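Local coordinates for protein transcription termination factor FttA (Pyrococcus horikoshii, PDB 3AF6) that probably terminates transcription by cutting nascent RNA at the exit channel of RNA polymerase with a two-zinc nuclease centre, at residues Ser522-Gly527 against Tyr550-Thr555; Leu427-Ala432 against Ile545-Tyr550; His256-His261 against Val289-Asp294; Arg565-Val570 against Ile579-Glu584; Gly460-Ala465 against Ile517-Ser522. All blocks are in the same frame, centred on the assembly; numbering follows the deposited sequence.

Contact 1 of 5, residues Ser522-Gly527 against Tyr550-Thr555; sequences SGMLVG and YQAEGT
M524 leaves its backbone with CG anti to the carbonyl carbon (chi1 -54°) and its chain extended at chi2 (-175°), which carries SD across to A552. T555 has OG1 lodged between its backbone N and carbonyl carbon (chi1 58°), so that CG2 is left to meet M524 and V526. The two segments are loops that follow strands 516-520 and 544-547 of the parallel beta sheet in the beta-CASP region, and each contains a beta turn: type I from S522 to L525, type II from A552 to T555. A long, flexible methionine with a weakly accepting sulfur suits a place where it must reach from one turn to the other. Its sulfur packs 3.8 Å from A552 CB and, with the N-H pointing almost straight at it, accepts a weak bond from A552 N to M524 SD of 3.5 Å. V526 CG2 lies 3.6 Å from T555 CG2, the two short side chains crossing obliquely. G554 takes the third position of the type II turn, where glycine readily adopts a positive phi. Threonine is amphipathic: its methyl faces V526, while its hydroxyl caps helix 556-561 at R558 N. The same hydroxyl also donates from T555 OG1 to A552 O at 2.6 Å, in the carbonyl plane.

Contact 2 of 5, residues Leu427-Ala432 against Ile545-Tyr550; sequences LIPAMA and IIFVSY
L427 and I545 pair side by side in the parallel sheet of the beta-CASP region, on neighbouring strands 425-429 and 544-547 whose directions diverge by 27°. The packing is close at this first end. The backbone bond from I546 N to L427 O measures 3.0 Å, and I545 CA sends a C-H toward the same oxygen. On the face that carries L427 and I545 the two side chains point the same way and touch at their ends, L427 CD2 lying 4.1 Å from I545 CD1; both begin anti to the backbone N (chi1 174° and -168°). P429 continues this apolar strip: its CD lies 4.2 Å from I545 CG1, and its CG approaches F547 CD1 at 3.9 Å. Proline fits here because its compact, puckered ring sets CG beside the phenylalanine ring. Away from that strip, I428 and V548, the latter just past its strand, meet at about a right angle through their CG2 methyls, while L412 of helix 405-420 covers I428 and I546. From P429 on, which has no N-H to carry the pattern further, direct backbone bonding between the strands stops and a water takes over, toward the partly exposed S549. This water donates to P429 O and accepts from V548 N, each at 2.6 Å.

Contact 3 of 5, residues His256-His261 against Val289-Asp294; sequences HAHLDH and VLLQKD. With ZN (zinc ion), chain I; ZN (zinc ion), chain J.
This is a buried apolar contact near the middle of the chain, where the loop that carries the zinc ligands rests on the flank of helix 282-301. One leucine does most of the work. L291 leaves with CG anti to its carbonyl carbon (chi1 -64°) and continues extended, which drives CD1 toward the loop, 4.3 Å from A257 CB and against the edge of the H258 ring, where H258 CD2 lies 3.9 Å from L291 CD1. In return L259 CD2 reaches back to the helix and packs 4.1 Å from L291 CB. Small A257 lets the loop come close, and the leucines fill the apolar interface between the loop and the helix. The loop, His-Ala-His-Leu-Asp-His, is the HxHxDH motif of the metallo-beta-lactamase fold, with its four ligands divided between two metals. H256 NE2 (2.2 Å) and H258 ND1 (2.5 Å) bind the first zinc ion, whose site also includes H344 and D367. D260 OD1 (2.5 Å) and H261 NE2 (2.2 Å) bind the second, together with D367 and H618. Zinc at ND1 and the hydrogen bond from NE2 to V433 O hold the H258 ring in its rotation, and L291 packs at its CD2 edge. H258 also stands at the N-cap of helix 259-262, and H261 ND1 is held by D217.

Contact 4 of 5, residues Arg565-Val570 against Ile579-Glu584; sequences REIPMV and IKVNME
The guanidinium of R565 meets V581 at its edge: R565 NE and NH2 both bond to V581 O, at 2.8 and 2.9 Å, with the oxygen close to the guanidinium plane. NE lies nearly in line with the C=O bond, though its N-H is bent from the oxygen (150°), whereas NH2 comes in from a tilt, so one oxygen is gripped by two nitrogens. A bend at chi3 (54°) turns the head of the arginine toward this carbonyl. The amide of N582 stands almost perpendicular to the guanidinium, their planes 88° apart, and N582 ND2 is engaged elsewhere, by P539 O. Arginine suits this exposed place because its long chain reaches along the partner. The backbones are joined: V581 N donates to R565 O, and a hydrogen-bonded pair runs from I567 N to I579 O at 3.1 Å and from I579 N to I567 O at 2.9 Å. The face bearing I567 and I579 is apolar, with I567 CD1 4.1 Å from V581 CG2 and M569 CG 3.5 Å from I579 CD1, and it rests on helices 556-561 and 529-537. E566 and K580, a non-hydrogen-bonded pair, take the opposite, exposed face. Such two-facedness suits a surface beta hairpin, here strands 566-570 and 576-580.

Contact 5 of 5, residues Gly460-Ala465 against Ile517-Ser522; sequences GMIWEA and IIIASS
A single hydrogen bond carries the polar part of this contact, from S521 OG to G460 O at 2.7 Å. The hydroxyl lies in the carbonyl plane and on a lone pair, with a C=O...O angle of 112°. S521 offers it by setting OG between its own backbone N and carbonyl carbon (chi1 46°), and a serine serves because its hydroxyl is short enough to stay close to the backbone. G460 is suited to the partner place twice over: its positive phi is readily adopted by glycine, and the lack of a side chain lets S521 OG come to 3.3 Å from G460 CA. The apolar part rests on I462. Its chain runs extended (chi2 -176°) and lays the tip, CD1, along the strand, 3.7 Å from I519 CG2 and 3.6 Å from A520 CA. Isoleucine suits the site, since its longer branch spans from helix to sheet, while A520 is small enough to leave the strand backbone approachable. Within the helix the backbone bond from A465 N to M461 O, 2.9 Å, closes the first turn after the N-cap M461. The whole lies at the C-terminal ends of the strands of the parallel sheet in the beta-CASP region: strand 516-520 runs between 456-459 and 425-429, helix 462-471 starts just after strand 456-459, and helix 435-447 joins the packing with A436 on I462 and V439 on I519.

From the N terminus, contact 3 closes first, a short loop within the metallo-beta-lactamase part, before any of the others opens. Contact 2 then spans the longest loop, from strand 425-429 to strand 544-547. Contact 5 falls wholly within that span and adds strand 516-520 to the same sheet, I428 N meeting I518 O. Contact 1 opens inside it too but ends beyond it, so contacts 1 and 2 cross and share Y550, while contacts 5 and 1 follow in series through S522. Contact 4, last, leads into the sheet where E584 O meets I545 N. Contact 3 touches contact 2 through L291 and A432, and contact 5 through L290, joining zinc-binding and beta-CASP parts.

Contact 1 of 5, residues Ser522-Gly527 against Tyr550-Thr555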
# COMPACT_ATOMS: atom_id res chain seq x y z
N SER A 522 0.14 16.96 -6.19
CA SER A 522 -0.53 15.72 -6.57
C SER A 522 -0.42 15.41 -8.06
O SER A 522 -0.20 16.31 -8.88
CB SER A 522 -2.01 15.78 -6.19
OG SER A 522 -2.19 15.47 -4.82
N GLY A 523 -0.59 14.14 -8.38
CA GLY A 523 -0.49 13.68 -9.76
C GLY A 523 -1.54 14.17 -10.72
O GLY A 523 -1.36 14.08 -11.94
N MET A 524 -2.65 14.70 -10.20
CA MET A 524 -3.72 15.19 -11.06
C MET A 524 -3.99 16.68 -10.84
O MET A 524 -5.06 17.19 -11.19
CB MET A 524 -4.99 14.38 -10.81
CG MET A 524 -4.81 12.87 -10.94
SD MET A 524 -6.37 11.94 -10.79
CE MET A 524 -6.57 11.89 -8.99
N LEU A 525 -3.00 17.39 -10.30
CA LEU A 525 -3.15 18.82 -10.03
C LEU A 525 -4.36 19.05 -9.13
O LEU A 525 -4.97 20.13 -9.14
CB LEU A 525 -3.35 19.59 -11.34
CG LEU A 525 -2.16 19.69 -12.30
CD1 LEU A 525 -2.57 20.46 -13.55
CD2 LEU A 525 -1.00 20.37 -11.60
N VAL A 526 -4.71 18.03 -8.35
CA VAL A 526 -5.84 18.11 -7.43
C VAL A 526 -5.45 18.82 -6.15
O VAL A 526 -6.30 19.14 -5.32
CB VAL A 526 -6.36 16.71 -7.07
CG1 VAL A 526 -7.66 16.83 -6.30
CG2 VAL A 526 -6.58 15.89 -8.34
N GLY A 527 -4.15 19.07 -5.98
CA GLY A 527 -3.69 19.76 -4.79
C GLY A 527 -2.21 19.54 -4.52
O GLY A 527 -1.59 18.68 -5.15
N TYR A 550 -3.30 8.67 -15.14
CA TYR A 550 -4.72 8.80 -15.44
C TYR A 550 -5.24 10.06 -14.78
O TYR A 550 -5.05 10.25 -13.57
CB TYR A 550 -5.48 7.59 -14.89
CG TYR A 550 -6.95 7.58 -15.23
CD1 TYR A 550 -7.38 7.43 -16.55
CD2 TYR A 550 -7.92 7.71 -14.23
CE1 TYR A 550 -8.73 7.39 -16.87
CE2 TYR A 550 -9.29 7.67 -14.54
CZ TYR A 550 -9.68 7.51 -15.86
OH TYR A 550 -11.02 7.45 -16.20
N GLN A 551 -5.89 10.92 -15.55
CA GLN A 551 -6.47 12.13 -15.00
C GLN A 551 -7.97 11.83 -14.82
O GLN A 551 -8.69 11.62 -15.80
CB GLN A 551 -6.27 13.32 -15.95
CG GLN A 551 -4.81 13.68 -16.23
CD GLN A 551 -3.99 13.95 -14.97
OE1 GLN A 551 -3.18 13.11 -14.56
NE2 GLN A 551 -4.21 15.10 -14.35
N ALA A 552 -8.42 11.79 -13.57
CA ALA A 552 -9.82 11.47 -13.29
C ALA A 552 -10.80 12.60 -13.57
O ALA A 552 -10.46 13.79 -13.50
CB ALA A 552 -9.95 11.00 -11.84
N GLU A 553 -12.04 12.22 -13.87
CA GLU A 553 -13.09 13.19 -14.16
C GLU A 553 -13.33 14.08 -12.95
O GLU A 553 -13.56 13.59 -11.84
CB GLU A 553 -14.39 12.45 -14.53
CG GLU A 553 -14.19 11.35 -15.57
CD GLU A 553 -15.51 10.77 -16.07
OE1 GLU A 553 -16.37 10.43 -15.23
OE2 GLU A 553 -15.66 10.63 -17.31
N GLY A 554 -13.26 15.39 -13.16
CA GLY A 554 -13.47 16.33 -12.07
C GLY A 554 -12.20 16.95 -11.53
O GLY A 554 -12.24 17.76 -10.59
N THR A 555 -11.06 16.60 -12.11
CA THR A 555 -9.76 17.13 -11.68
C THR A 555 -9.31 18.31 -12.54
O THR A 555 -9.70 18.42 -13.70
CB THR A 555 -8.66 16.06 -11.76
OG1 THR A 555 -8.58 15.57 -13.10
CG2 THR A 555 -8.96 14.90 -10.81

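Contact 2 of 5, residues Leu427-Ala432 against Ile545-Tyr550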
# COMPACT_ATOMS: atom_id res chain seq x y z
N LEU A 427 7.15 20.50 -16.09
CA LEU A 427 6.41 20.14 -14.90
C LEU A 427 5.81 18.76 -15.06
O LEU A 427 5.03 18.51 -16.00
CB LEU A 427 5.30 21.15 -14.61
CG LEU A 427 4.39 20.75 -13.45
CD1 LEU A 427 5.22 20.67 -12.17
CD2 LEU A 427 3.25 21.73 -13.31
N ILE A 428 6.16 17.86 -14.15
CA ILE A 428 5.63 16.51 -14.19
C ILE A 428 4.85 16.22 -12.92
O ILE A 428 5.43 15.89 -11.88
CB ILE A 428 6.76 15.45 -14.38
CG1 ILE A 428 7.43 15.64 -15.75
CG2 ILE A 428 6.18 14.04 -14.29
CD1 ILE A 428 8.56 14.65 -16.03
N PRO A 429 3.53 16.37 -12.98
CA PRO A 429 2.73 16.09 -11.78
C PRO A 429 2.62 14.59 -11.59
O PRO A 429 2.48 13.85 -12.57
CB PRO A 429 1.39 16.75 -12.11
CG PRO A 429 1.30 16.61 -13.58
CD PRO A 429 2.70 16.92 -14.06
N ALA A 430 2.71 14.14 -10.34
CA ALA A 430 2.63 12.72 -10.01
C ALA A 430 2.44 12.53 -8.51
O ALA A 430 2.96 13.31 -7.71
CB ALA A 430 3.89 12.00 -10.48
N MET A 431 1.70 11.49 -8.12
CA MET A 431 1.50 11.24 -6.70
C MET A 431 2.84 10.86 -6.08
O MET A 431 3.69 10.22 -6.73
CB MET A 431 0.46 10.12 -6.46
CG MET A 431 -1.00 10.46 -6.81
SD MET A 431 -1.59 12.02 -6.07
CE MET A 431 -2.34 11.47 -4.45
N ALA A 432 3.04 11.25 -4.82
CA ALA A 432 4.27 10.96 -4.10
C ALA A 432 4.69 9.50 -4.30
O ALA A 432 5.88 9.20 -4.31
CB ALA A 432 4.09 11.26 -2.63
N ILE A 545 4.14 20.90 -19.60
CA ILE A 545 3.51 20.07 -18.58
C ILE A 545 3.27 18.70 -19.21
O ILE A 545 2.77 18.60 -20.34
CB ILE A 545 2.19 20.70 -18.06
CG1 ILE A 545 1.74 19.95 -16.80
CG2 ILE A 545 1.12 20.68 -19.14
CD1 ILE A 545 0.54 20.57 -16.11
N ILE A 546 3.65 17.64 -18.51
CA ILE A 546 3.49 16.29 -19.01
C ILE A 546 2.69 15.41 -18.05
O ILE A 546 3.10 15.17 -16.92
CB ILE A 546 4.88 15.62 -19.23
CG1 ILE A 546 5.72 16.44 -20.20
CG2 ILE A 546 4.70 14.21 -19.76
CD1 ILE A 546 7.15 15.94 -20.33
N PHE A 547 1.54 14.92 -18.51
CA PHE A 547 0.73 14.05 -17.66
C PHE A 547 1.21 12.62 -17.92
O PHE A 547 1.30 12.19 -19.07
CB PHE A 547 -0.76 14.19 -18.00
CG PHE A 547 -1.33 15.54 -17.62
CD1 PHE A 547 -1.48 15.88 -16.27
CD2 PHE A 547 -1.63 16.48 -18.59
CE1 PHE A 547 -1.92 17.16 -15.91
CE2 PHE A 547 -2.07 17.75 -18.24
CZ PHE A 547 -2.22 18.09 -16.89
N VAL A 548 1.54 11.92 -16.84
CA VAL A 548 2.04 10.55 -16.94
C VAL A 548 1.17 9.63 -16.11
O VAL A 548 1.59 8.54 -15.70
CB VAL A 548 3.49 10.45 -16.43
CG1 VAL A 548 4.39 11.35 -17.26
CG2 VAL A 548 3.55 10.84 -14.96
N SER A 549 -0.05 10.07 -15.84
CA SER A 549 -0.99 9.27 -15.07
C SER A 549 -2.41 9.59 -15.49
O SER A 549 -2.69 10.62 -16.11
CB SER A 549 -0.81 9.54 -13.57
OG SER A 549 -1.09 10.89 -13.25
N TYR A 550 -3.30 8.67 -15.14
CA TYR A 550 -4.72 8.80 -15.44
C TYR A 550 -5.24 10.06 -14.78
O TYR A 550 -5.05 10.25 -13.57
CB TYR A 550 -5.48 7.59 -14.89
CG TYR A 550 -6.95 7.58 -15.23
CD1 TYR A 550 -7.38 7.43 -16.55
CD2 TYR A 550 -7.92 7.71 -14.23
CE1 TYR A 550 -8.73 7.39 -16.87
CE2 TYR A 550 -9.29 7.67 -14.54
CZ TYR A 550 -9.68 7.51 -15.86
OH TYR A 550 -11.02 7.45 -16.20
O HOH W 1 0.97 13.05 -14.55

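Contact 3 of 5, residues His256-His261 against Val289-Asp294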
# COMPACT_ATOMS: atom_id res chain seq x y z
N HIS A 256 -3.69 -1.25 -1.92
CA HIS A 256 -2.51 -0.40 -2.02
C HIS A 256 -2.71 0.97 -1.40
O HIS A 256 -3.83 1.39 -1.12
CB HIS A 256 -2.00 -0.30 -3.45
CG HIS A 256 -2.87 0.47 -4.38
ND1 HIS A 256 -4.01 -0.06 -4.96
CD2 HIS A 256 -2.73 1.71 -4.91
CE1 HIS A 256 -4.52 0.82 -5.81
NE2 HIS A 256 -3.76 1.90 -5.80
N ALA A 257 -1.61 1.68 -1.21
CA ALA A 257 -1.61 2.97 -0.54
C ALA A 257 -2.35 4.20 -1.07
O ALA A 257 -2.64 5.10 -0.29
CB ALA A 257 -0.18 3.34 -0.24
N HIS A 258 -2.66 4.27 -2.36
CA HIS A 258 -3.34 5.46 -2.86
C HIS A 258 -4.62 5.82 -2.11
O HIS A 258 -5.32 4.95 -1.59
CB HIS A 258 -3.58 5.35 -4.36
CG HIS A 258 -2.35 5.62 -5.17
ND1 HIS A 258 -2.27 5.34 -6.52
CD2 HIS A 258 -1.15 6.14 -4.82
CE1 HIS A 258 -1.07 5.68 -6.96
NE2 HIS A 258 -0.37 6.17 -5.95
N LEU A 259 -4.92 7.11 -2.06
CA LEU A 259 -6.09 7.63 -1.35
C LEU A 259 -7.42 7.08 -1.84
O LEU A 259 -8.39 7.00 -1.08
CB LEU A 259 -6.10 9.17 -1.42
CG LEU A 259 -4.98 9.94 -0.71
CD1 LEU A 259 -5.20 11.42 -0.94
CD2 LEU A 259 -4.95 9.63 0.78
N ASP A 260 -7.48 6.71 -3.11
CA ASP A 260 -8.71 6.17 -3.67
C ASP A 260 -8.90 4.70 -3.32
O ASP A 260 -9.72 4.02 -3.93
CB ASP A 260 -8.72 6.35 -5.18
CG ASP A 260 -7.49 5.77 -5.85
OD1 ASP A 260 -7.45 5.77 -7.10
OD2 ASP A 260 -6.56 5.32 -5.14
N HIS A 261 -8.16 4.21 -2.33
CA HIS A 261 -8.30 2.83 -1.88
C HIS A 261 -8.19 2.73 -0.35
O HIS A 261 -8.70 1.79 0.26
CB HIS A 261 -7.26 1.91 -2.55
CG HIS A 261 -7.49 1.72 -4.01
ND1 HIS A 261 -8.22 0.67 -4.52
CD2 HIS A 261 -7.16 2.50 -5.07
CE1 HIS A 261 -8.34 0.81 -5.83
NE2 HIS A 261 -7.71 1.92 -6.19
N VAL A 289 -0.06 5.71 5.33
CA VAL A 289 0.08 6.61 6.46
C VAL A 289 0.69 7.90 5.95
O VAL A 289 0.32 8.99 6.38
CB VAL A 289 0.98 6.02 7.55
CG1 VAL A 289 1.50 7.12 8.46
CG2 VAL A 289 0.19 5.03 8.38
N LEU A 290 1.63 7.79 5.02
CA LEU A 290 2.25 8.97 4.47
C LEU A 290 1.25 9.80 3.67
O LEU A 290 1.10 11.00 3.91
CB LEU A 290 3.42 8.61 3.56
CG LEU A 290 4.00 9.84 2.85
CD1 LEU A 290 4.58 10.76 3.92
CD2 LEU A 290 5.05 9.45 1.83
N LEU A 291 0.57 9.15 2.73
CA LEU A 291 -0.39 9.84 1.88
C LEU A 291 -1.54 10.47 2.65
O LEU A 291 -2.08 11.48 2.21
CB LEU A 291 -0.93 8.90 0.81
CG LEU A 291 0.12 8.40 -0.18
CD1 LEU A 291 -0.55 7.48 -1.19
CD2 LEU A 291 0.79 9.57 -0.88
N GLN A 292 -1.90 9.87 3.78
CA GLN A 292 -2.98 10.39 4.61
C GLN A 292 -2.57 11.68 5.33
O GLN A 292 -3.37 12.63 5.42
CB GLN A 292 -3.42 9.33 5.64
CG GLN A 292 -4.19 8.18 5.03
CD GLN A 292 -4.28 6.98 5.95
OE1 GLN A 292 -4.88 5.96 5.60
NE2 GLN A 292 -3.69 7.09 7.14
N LYS A 293 -1.35 11.72 5.85
CA LYS A 293 -0.88 12.91 6.53
C LYS A 293 -0.73 13.98 5.47
O LYS A 293 -1.10 15.14 5.68
CB LYS A 293 0.46 12.66 7.23
CG LYS A 293 0.30 12.05 8.63
CD LYS A 293 1.65 11.80 9.31
CE LYS A 293 1.57 11.94 10.85
NZ LYS A 293 0.67 10.96 11.53
N ASP A 294 -0.20 13.58 4.33
CA ASP A 294 -0.01 14.50 3.22
C ASP A 294 -1.37 15.09 2.82
O ASP A 294 -1.48 16.27 2.50
CB ASP A 294 0.63 13.74 2.05
CG ASP A 294 0.97 14.64 0.88
OD1 ASP A 294 1.12 14.11 -0.24
OD2 ASP A 294 1.09 15.87 1.08
ZN ZN I . -3.44 3.32 -7.51
ZN ZN J . -7.29 3.32 -7.78

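Contact 4 of 5, residues Arg565-Val570 against Ile579-Glu584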
# COMPACT_ATOMS: atom_id res chain seq x y z
N ARG A 565 -8.01 26.29 -22.15
CA ARG A 565 -6.93 27.26 -22.05
C ARG A 565 -7.14 28.42 -21.08
O ARG A 565 -6.23 29.22 -20.87
CB ARG A 565 -6.61 27.80 -23.44
CG ARG A 565 -6.14 26.70 -24.38
CD ARG A 565 -5.27 27.28 -25.45
NE ARG A 565 -4.19 28.04 -24.86
CZ ARG A 565 -3.39 28.85 -25.55
NH1 ARG A 565 -3.57 28.99 -26.86
NH2 ARG A 565 -2.43 29.53 -24.93
N GLU A 566 -8.32 28.50 -20.49
CA GLU A 566 -8.61 29.53 -19.49
C GLU A 566 -9.39 28.86 -18.37
O GLU A 566 -10.61 28.71 -18.45
CB GLU A 566 -9.41 30.67 -20.11
CG GLU A 566 -8.56 31.57 -20.98
CD GLU A 566 -9.22 32.89 -21.30
OE1 GLU A 566 -8.55 33.74 -21.93
OE2 GLU A 566 -10.40 33.08 -20.92
N ILE A 567 -8.67 28.44 -17.34
CA ILE A 567 -9.28 27.74 -16.23
C ILE A 567 -9.61 28.60 -15.02
O ILE A 567 -8.72 29.20 -14.40
CB ILE A 567 -8.39 26.59 -15.76
CG1 ILE A 567 -8.16 25.62 -16.92
CG2 ILE A 567 -9.04 25.87 -14.57
CD1 ILE A 567 -7.21 24.51 -16.59
N PRO A 568 -10.89 28.67 -14.66
CA PRO A 568 -11.32 29.46 -13.51
C PRO A 568 -10.95 28.69 -12.26
O PRO A 568 -11.20 27.49 -12.17
CB PRO A 568 -12.84 29.55 -13.68
CG PRO A 568 -13.07 29.27 -15.13
CD PRO A 568 -12.06 28.19 -15.41
N MET A 569 -10.34 29.37 -11.30
CA MET A 569 -9.96 28.74 -10.05
C MET A 569 -10.32 29.67 -8.91
O MET A 569 -9.97 30.84 -8.92
CB MET A 569 -8.46 28.46 -10.01
CG MET A 569 -8.02 27.33 -10.91
SD MET A 569 -6.27 27.02 -10.65
CE MET A 569 -6.31 26.16 -9.04
N VAL A 570 -11.03 29.13 -7.93
CA VAL A 570 -11.44 29.91 -6.78
C VAL A 570 -10.30 29.95 -5.76
O VAL A 570 -9.76 28.92 -5.37
CB VAL A 570 -12.69 29.28 -6.14
CG1 VAL A 570 -12.42 27.81 -5.84
CG2 VAL A 570 -13.08 30.06 -4.88
N ILE A 579 -6.57 31.19 -14.63
CA ILE A 579 -5.22 30.87 -15.08
C ILE A 579 -5.21 30.72 -16.59
O ILE A 579 -6.01 29.97 -17.16
CB ILE A 579 -4.68 29.56 -14.46
CG1 ILE A 579 -4.53 29.70 -12.95
CG2 ILE A 579 -3.33 29.23 -15.05
CD1 ILE A 579 -5.84 29.79 -12.22
N LYS A 580 -4.31 31.45 -17.24
CA LYS A 580 -4.18 31.41 -18.69
C LYS A 580 -3.19 30.29 -19.05
O LYS A 580 -1.99 30.41 -18.80
CB LYS A 580 -3.68 32.77 -19.18
CG LYS A 580 -3.65 32.95 -20.69
CD LYS A 580 -3.00 34.28 -21.06
CE LYS A 580 -2.95 34.49 -22.57
NZ LYS A 580 -2.10 35.66 -22.94
N VAL A 581 -3.69 29.20 -19.64
CA VAL A 581 -2.82 28.09 -20.01
C VAL A 581 -2.22 28.25 -21.40
O VAL A 581 -2.91 28.09 -22.41
CB VAL A 581 -3.57 26.73 -19.97
CG1 VAL A 581 -2.59 25.59 -20.20
CG2 VAL A 581 -4.26 26.55 -18.63
N ASN A 582 -0.92 28.56 -21.44
CA ASN A 582 -0.22 28.72 -22.71
C ASN A 582 0.88 27.68 -22.85
O ASN A 582 1.17 27.22 -23.96
CB ASN A 582 0.39 30.12 -22.82
CG ASN A 582 -0.62 31.21 -22.57
OD1 ASN A 582 -1.72 31.19 -23.13
ND2 ASN A 582 -0.26 32.18 -21.74
N MET A 583 1.50 27.31 -21.73
CA MET A 583 2.56 26.31 -21.69
C MET A 583 2.10 25.11 -22.50
O MET A 583 0.90 24.93 -22.72
CB MET A 583 2.80 25.88 -20.24
CG MET A 583 1.66 25.03 -19.67
SD MET A 583 1.85 24.52 -17.94
CE MET A 583 3.64 24.36 -17.79
N GLU A 584 3.05 24.28 -22.95
CA GLU A 584 2.71 23.09 -23.73
C GLU A 584 2.11 21.98 -22.88
O GLU A 584 2.60 21.70 -21.78
CB GLU A 584 3.93 22.53 -24.46
CG GLU A 584 4.25 23.21 -25.78
CD GLU A 584 5.06 22.31 -26.69
OE1 GLU A 584 6.13 21.83 -26.25
OE2 GLU A 584 4.62 22.07 -27.84

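Contact 5 of 5, residues Gly460-Ala465 against Ile517-Ser522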
# COMPACT_ATOMS: atom_id res chain seq x y z
N GLY A 460 6.83 17.58 -2.75
CA GLY A 460 5.56 17.04 -2.29
C GLY A 460 5.58 15.69 -1.60
O GLY A 460 4.65 14.90 -1.77
N MET A 461 6.60 15.44 -0.80
CA MET A 461 6.72 14.17 -0.09
C MET A 461 7.10 13.01 -1.02
O MET A 461 7.04 11.85 -0.65
CB MET A 461 5.41 13.85 0.65
CG MET A 461 5.12 14.81 1.80
SD MET A 461 6.42 14.77 3.07
CE MET A 461 7.47 16.22 2.60
N ILE A 462 7.51 13.35 -2.24
CA ILE A 462 7.96 12.36 -3.21
C ILE A 462 9.26 11.75 -2.68
O ILE A 462 9.50 10.55 -2.82
CB ILE A 462 8.29 12.99 -4.57
CG1 ILE A 462 7.00 13.46 -5.25
CG2 ILE A 462 9.06 12.01 -5.43
CD1 ILE A 462 7.24 14.02 -6.64
N TRP A 463 10.10 12.59 -2.08
CA TRP A 463 11.36 12.11 -1.54
C TRP A 463 11.12 11.22 -0.33
O TRP A 463 11.74 10.17 -0.18
CB TRP A 463 12.26 13.28 -1.16
CG TRP A 463 13.63 12.84 -0.70
CD1 TRP A 463 14.13 12.90 0.57
CD2 TRP A 463 14.66 12.27 -1.52
NE1 TRP A 463 15.41 12.40 0.59
CE2 TRP A 463 15.76 12.00 -0.67
CE3 TRP A 463 14.76 11.94 -2.88
CZ2 TRP A 463 16.95 11.44 -1.14
CZ3 TRP A 463 15.94 11.38 -3.34
CH2 TRP A 463 17.02 11.14 -2.48
N GLU A 464 10.21 11.65 0.53
CA GLU A 464 9.87 10.87 1.72
C GLU A 464 9.41 9.50 1.25
O GLU A 464 9.83 8.47 1.78
CB GLU A 464 8.77 11.60 2.51
CG GLU A 464 8.37 10.98 3.84
CD GLU A 464 9.48 10.18 4.49
OE1 GLU A 464 10.67 10.58 4.37
OE2 GLU A 464 9.16 9.16 5.14
N ALA A 465 8.57 9.48 0.21
CA ALA A 465 8.06 8.22 -0.34
C ALA A 465 9.19 7.38 -0.91
O ALA A 465 9.21 6.15 -0.76
CB ALA A 465 7.03 8.50 -1.42
N ILE A 517 13.66 20.25 -14.37
CA ILE A 517 12.56 19.30 -14.40
C ILE A 517 11.96 19.30 -13.00
O ILE A 517 12.68 19.13 -12.01
CB ILE A 517 13.04 17.88 -14.73
CG1 ILE A 517 13.77 17.86 -16.07
CG2 ILE A 517 11.84 16.94 -14.78
CD1 ILE A 517 12.92 18.33 -17.22
N ILE A 518 10.64 19.49 -12.94
CA ILE A 518 9.93 19.51 -11.66
C ILE A 518 8.91 18.38 -11.59
O ILE A 518 8.00 18.30 -12.41
CB ILE A 518 9.19 20.86 -11.46
CG1 ILE A 518 10.16 22.02 -11.61
CG2 ILE A 518 8.54 20.90 -10.08
CD1 ILE A 518 9.49 23.37 -11.77
N ILE A 519 9.08 17.51 -10.61
CA ILE A 519 8.15 16.41 -10.42
C ILE A 519 7.54 16.65 -9.05
O ILE A 519 8.27 16.75 -8.05
CB ILE A 519 8.86 15.03 -10.43
CG1 ILE A 519 9.62 14.85 -11.75
CG2 ILE A 519 7.83 13.92 -10.27
CD1 ILE A 519 10.20 13.45 -11.94
N ALA A 520 6.22 16.77 -8.99
CA ALA A 520 5.55 17.04 -7.73
C ALA A 520 4.10 16.57 -7.65
O ALA A 520 3.39 16.51 -8.65
CB ALA A 520 5.62 18.54 -7.44
N SER A 521 3.69 16.26 -6.43
CA SER A 521 2.33 15.82 -6.15
C SER A 521 1.46 17.07 -5.98
O SER A 521 1.98 18.14 -5.66
CB SER A 521 2.33 14.98 -4.88
OG SER A 521 3.09 15.62 -3.87
N SER A 522 0.14 16.96 -6.19
CA SER A 522 -0.53 15.72 -6.57
C SER A 522 -0.42 15.41 -8.06
O SER A 522 -0.20 16.31 -8.88
CB SER A 522 -2.01 15.78 -6.19
OG SER A 522 -2.19 15.47 -4.82